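Local coordinates for protein nucleoside permease NupG (Escherichia coli K-12, PDB 7DLA) that carries purine and pyrimidine nucleosides across the bacterial inner membrane together with protons, as a broad-specificity symporter of the major facilitator superfamily, at residues A42-P55 with M95-P108. The protein carries 1 engineered substitution. Sequence-based numbering, arbitrary orientation.
Sequences AVYSSLGIAAVFMP and MFLVILINSFAYMP
Phe104 reaches across from segment 95-108 and lodges among Ile49, Ala50, Phe53 and Met54, a knob in a hole of segment 42-55. The side chain leaves the backbone at CB, and CG is its first atom with neighbours, 3.8 Å from Met54 CG and 4.1 Å from Ala50 CB. On one flank of the ring CD1 lies against Ala50 CB, and beyond it CE1 has Ile49 CG2 3.9 Å away, at the ring edge. On the other flank CD2 and CE2 lie against the bent Met54 chain, which crosses the Phe104 side chain at about a right angle; Met54 SD makes an oblique Met-aromatic contact with the ring. The far end of the ring is beside Phe53, with ring centroids 5.2 Å apart and planes at 74°, an oblique pair.

Phe96 and Met107 are knobs of the same kind. With its CG swung opposite the backbone N (chi1 158°), Phe96 turns a ring edge to Ala42, and the Ala42 carbonyl O lies in the ring plane near CD2. Met107, whose CG is 3.9 Å from Ala50 CB, fits among Leu47, Ala50, Ala51 and Pro55.

Small side chains also meet directly: Ala50 CB is 3.7 Å from Ser103 CB. Leu100 CD1 rests 3.5 Å from Ser46 CB. The axes of the two segments approach to 8.2 Å and cross at -39°.

The segments, on transmembrane helices 37-64 and 92-122 of this major facilitator fold, run N to C in the same general direction; helix 25-32 touches Val43 and Ile99. Ser45 OG bonds to Ala42 O and Ser103 OG to Ile99 O, each within its own helix and from above the carbonyl plane; Ile99 O also accepts from Ser103 N. The interface therefore rests on apolar and aromatic shape-matching rather than polar pairing.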
# COMPACT_ATOMS: atom_id res chain seq x y z
N ALA A 42 2.43 -13.36 -6.89
CA ALA A 42 3.22 -12.79 -7.98
C ALA A 42 2.44 -11.76 -8.78
O ALA A 42 3.05 -11.01 -9.54
CB ALA A 42 3.71 -13.89 -8.90
N VAL A 43 1.11 -11.73 -8.67
CA VAL A 43 0.36 -10.66 -9.32
C VAL A 43 0.46 -9.37 -8.49
O VAL A 43 0.74 -8.30 -9.03
CB VAL A 43 -1.12 -11.09 -9.59
CG1 VAL A 43 -2.08 -9.92 -9.68
CG2 VAL A 43 -1.21 -11.83 -10.92
N TYR A 44 0.37 -9.48 -7.17
CA TYR A 44 0.53 -8.32 -6.29
C TYR A 44 2.00 -7.89 -6.18
O TYR A 44 2.27 -6.75 -5.78
CB TYR A 44 -0.00 -8.67 -4.91
CG TYR A 44 -1.49 -8.50 -4.63
CD1 TYR A 44 -2.24 -7.41 -5.07
CD2 TYR A 44 -2.17 -9.49 -3.92
CE1 TYR A 44 -3.65 -7.31 -4.78
CE2 TYR A 44 -3.54 -9.42 -3.65
CZ TYR A 44 -4.27 -8.34 -4.06
OH TYR A 44 -5.60 -8.33 -3.73
N SER A 45 2.95 -8.77 -6.53
CA SER A 45 4.35 -8.37 -6.59
C SER A 45 4.59 -7.24 -7.60
O SER A 45 5.55 -6.46 -7.46
CB SER A 45 5.19 -9.60 -6.93
OG SER A 45 5.00 -9.99 -8.28
N SER A 46 3.75 -7.14 -8.62
CA SER A 46 4.01 -6.19 -9.70
C SER A 46 3.98 -4.75 -9.18
O SER A 46 4.72 -3.90 -9.67
CB SER A 46 3.01 -6.39 -10.84
OG SER A 46 1.72 -6.67 -10.34
N LEU A 47 3.10 -4.47 -8.22
CA LEU A 47 3.16 -3.19 -7.51
C LEU A 47 4.59 -2.86 -7.12
O LEU A 47 5.07 -1.76 -7.40
CB LEU A 47 2.26 -3.24 -6.28
CG LEU A 47 0.77 -3.53 -6.55
CD1 LEU A 47 0.30 -4.85 -5.96
CD2 LEU A 47 -0.06 -2.40 -6.01
N GLY A 48 5.29 -3.81 -6.49
CA GLY A 48 6.68 -3.60 -6.11
C GLY A 48 7.58 -3.39 -7.31
O GLY A 48 8.36 -2.44 -7.34
N ILE A 49 7.50 -4.28 -8.30
CA ILE A 49 8.35 -4.08 -9.49
C ILE A 49 8.20 -2.67 -10.03
O ILE A 49 9.19 -1.99 -10.30
CB ILE A 49 8.09 -5.11 -10.62
CG1 ILE A 49 8.35 -6.58 -10.23
CG2 ILE A 49 8.87 -4.71 -11.87
CD1 ILE A 49 7.16 -7.40 -9.85
N ALA A 50 6.96 -2.22 -10.23
CA ALA A 50 6.73 -0.87 -10.72
C ALA A 50 7.23 0.18 -9.74
O ALA A 50 7.70 1.25 -10.15
CB ALA A 50 5.24 -0.67 -10.96
N ALA A 51 7.11 -0.10 -8.44
CA ALA A 51 7.34 0.93 -7.44
C ALA A 51 8.81 1.21 -7.29
O ALA A 51 9.21 2.34 -6.98
CB ALA A 51 6.73 0.50 -6.10
N VAL A 52 9.65 0.21 -7.51
CA VAL A 52 11.06 0.43 -7.26
C VAL A 52 11.63 1.50 -8.18
O VAL A 52 12.48 2.29 -7.76
CB VAL A 52 11.84 -0.89 -7.37
CG1 VAL A 52 11.18 -1.95 -6.51
CG2 VAL A 52 11.91 -1.31 -8.79
N PHE A 53 11.18 1.57 -9.44
CA PHE A 53 11.83 2.56 -10.30
C PHE A 53 10.91 3.50 -11.06
O PHE A 53 11.40 4.55 -11.48
CB PHE A 53 12.79 1.91 -11.31
CG PHE A 53 12.18 0.86 -12.21
CD1 PHE A 53 11.43 1.22 -13.33
CD2 PHE A 53 12.46 -0.48 -12.00
CE1 PHE A 53 10.93 0.26 -14.18
CE2 PHE A 53 11.95 -1.45 -12.85
CZ PHE A 53 11.19 -1.08 -13.94
N MET A 54 9.63 3.16 -11.27
CA MET A 54 8.76 4.06 -12.03
C MET A 54 8.47 5.40 -11.34
O MET A 54 8.53 6.44 -12.02
CB MET A 54 7.45 3.35 -12.36
CG MET A 54 7.47 2.75 -13.72
SD MET A 54 8.11 4.01 -14.83
CE MET A 54 7.81 3.30 -16.46
N PRO A 55 8.15 5.44 -10.05
CA PRO A 55 7.98 6.75 -9.41
C PRO A 55 9.13 7.71 -9.68
O PRO A 55 8.89 8.82 -10.20
CB PRO A 55 7.83 6.39 -7.93
CG PRO A 55 7.13 5.04 -7.98
CD PRO A 55 7.83 4.34 -9.11
N MET A 95 -3.04 -11.87 -15.87
CA MET A 95 -3.32 -11.01 -14.74
C MET A 95 -2.06 -10.27 -14.31
O MET A 95 -2.09 -9.06 -14.10
CB MET A 95 -3.89 -11.81 -13.57
CG MET A 95 -4.55 -10.93 -12.52
SD MET A 95 -5.82 -9.83 -13.28
CE MET A 95 -7.33 -10.76 -12.97
N PHE A 96 -0.94 -10.99 -14.19
CA PHE A 96 0.30 -10.35 -13.77
C PHE A 96 0.71 -9.30 -14.78
O PHE A 96 1.10 -8.19 -14.40
CB PHE A 96 1.41 -11.40 -13.57
CG PHE A 96 2.84 -10.85 -13.65
CD1 PHE A 96 3.50 -10.71 -14.87
CD2 PHE A 96 3.52 -10.51 -12.48
CE1 PHE A 96 4.80 -10.21 -14.92
CE2 PHE A 96 4.83 -10.01 -12.53
CZ PHE A 96 5.47 -9.86 -13.75
N LEU A 97 0.59 -9.60 -16.08
CA LEU A 97 1.10 -8.65 -17.06
C LEU A 97 0.20 -7.42 -17.12
O LEU A 97 0.67 -6.28 -17.23
CB LEU A 97 1.20 -9.34 -18.42
CG LEU A 97 1.99 -8.71 -19.58
CD1 LEU A 97 1.51 -7.32 -20.08
CD2 LEU A 97 3.47 -8.71 -19.25
N VAL A 98 -1.11 -7.63 -16.98
CA VAL A 98 -2.06 -6.52 -17.06
C VAL A 98 -1.96 -5.66 -15.80
O VAL A 98 -1.94 -4.42 -15.89
CB VAL A 98 -3.47 -7.08 -17.34
CG1 VAL A 98 -4.24 -7.53 -16.08
CG2 VAL A 98 -4.27 -6.06 -18.10
N ILE A 99 -1.82 -6.29 -14.63
CA ILE A 99 -1.65 -5.54 -13.39
C ILE A 99 -0.32 -4.80 -13.40
O ILE A 99 -0.21 -3.67 -12.90
CB ILE A 99 -1.75 -6.48 -12.18
CG1 ILE A 99 -3.13 -7.10 -12.02
CG2 ILE A 99 -1.48 -5.69 -10.90
CD1 ILE A 99 -4.19 -6.10 -11.77
N LEU A 100 0.73 -5.42 -13.95
CA LEU A 100 2.05 -4.81 -13.98
C LEU A 100 2.02 -3.51 -14.77
O LEU A 100 2.56 -2.49 -14.32
CB LEU A 100 3.07 -5.78 -14.59
CG LEU A 100 4.45 -5.16 -14.72
CD1 LEU A 100 5.05 -5.01 -13.33
CD2 LEU A 100 5.34 -5.94 -15.66
N ILE A 101 1.41 -3.53 -15.97
CA ILE A 101 1.24 -2.28 -16.72
C ILE A 101 0.48 -1.26 -15.87
O ILE A 101 0.89 -0.09 -15.75
CB ILE A 101 0.52 -2.52 -18.06
CG1 ILE A 101 1.20 -3.63 -18.87
CG2 ILE A 101 0.51 -1.24 -18.89
CD1 ILE A 101 0.61 -3.86 -20.26
N ASN A 102 -0.65 -1.69 -15.27
CA ASN A 102 -1.48 -0.76 -14.51
C ASN A 102 -0.67 -0.10 -13.41
O ASN A 102 -0.78 1.11 -13.20
CB ASN A 102 -2.70 -1.46 -13.92
CG ASN A 102 -3.67 -0.50 -13.21
OD1 ASN A 102 -4.37 0.30 -13.85
ND2 ASN A 102 -3.71 -0.58 -11.88
N SER A 103 0.17 -0.87 -12.71
CA SER A 103 0.99 -0.31 -11.63
C SER A 103 2.08 0.58 -12.18
O SER A 103 2.36 1.63 -11.62
CB SER A 103 1.62 -1.40 -10.78
OG SER A 103 0.64 -2.21 -10.16
N PHE A 104 2.74 0.16 -13.26
CA PHE A 104 3.75 1.00 -13.87
C PHE A 104 3.18 2.37 -14.17
O PHE A 104 3.87 3.38 -14.04
CB PHE A 104 4.26 0.34 -15.15
CG PHE A 104 5.61 -0.29 -15.00
CD1 PHE A 104 5.78 -1.46 -14.26
CD2 PHE A 104 6.72 0.26 -15.61
CE1 PHE A 104 7.02 -2.06 -14.13
CE2 PHE A 104 7.97 -0.33 -15.47
CZ PHE A 104 8.12 -1.50 -14.73
N ALA A 105 1.90 2.43 -14.54
CA ALA A 105 1.22 3.70 -14.73
C ALA A 105 0.73 4.32 -13.42
O ALA A 105 0.77 5.54 -13.26
CB ALA A 105 0.04 3.53 -15.69
N TYR A 106 0.28 3.51 -12.48
CA TYR A 106 -0.41 4.04 -11.32
C TYR A 106 0.54 4.49 -10.22
O TYR A 106 0.28 5.51 -9.58
CB TYR A 106 -1.36 3.00 -10.75
CG TYR A 106 -2.12 3.55 -9.57
CD1 TYR A 106 -1.61 3.47 -8.28
CD2 TYR A 106 -3.27 4.27 -9.77
CE1 TYR A 106 -2.31 3.99 -7.22
CE2 TYR A 106 -3.95 4.82 -8.72
CZ TYR A 106 -3.48 4.68 -7.46
OH TYR A 106 -4.21 5.24 -6.45
N MET A 107 1.57 3.71 -9.95
CA MET A 107 2.55 4.03 -8.91
C MET A 107 3.10 5.45 -9.02
O MET A 107 3.11 6.16 -8.00
CB MET A 107 3.67 2.99 -8.99
CG MET A 107 3.33 1.64 -8.40
SD MET A 107 1.88 1.53 -7.34
CE MET A 107 2.28 2.55 -5.94
N PRO A 108 3.55 5.92 -10.18
CA PRO A 108 4.06 7.30 -10.25
C PRO A 108 3.02 8.36 -9.88
O PRO A 108 3.38 9.44 -9.39
CB PRO A 108 4.50 7.41 -11.71
CG PRO A 108 4.86 6.00 -12.07
CD PRO A 108 3.75 5.24 -11.48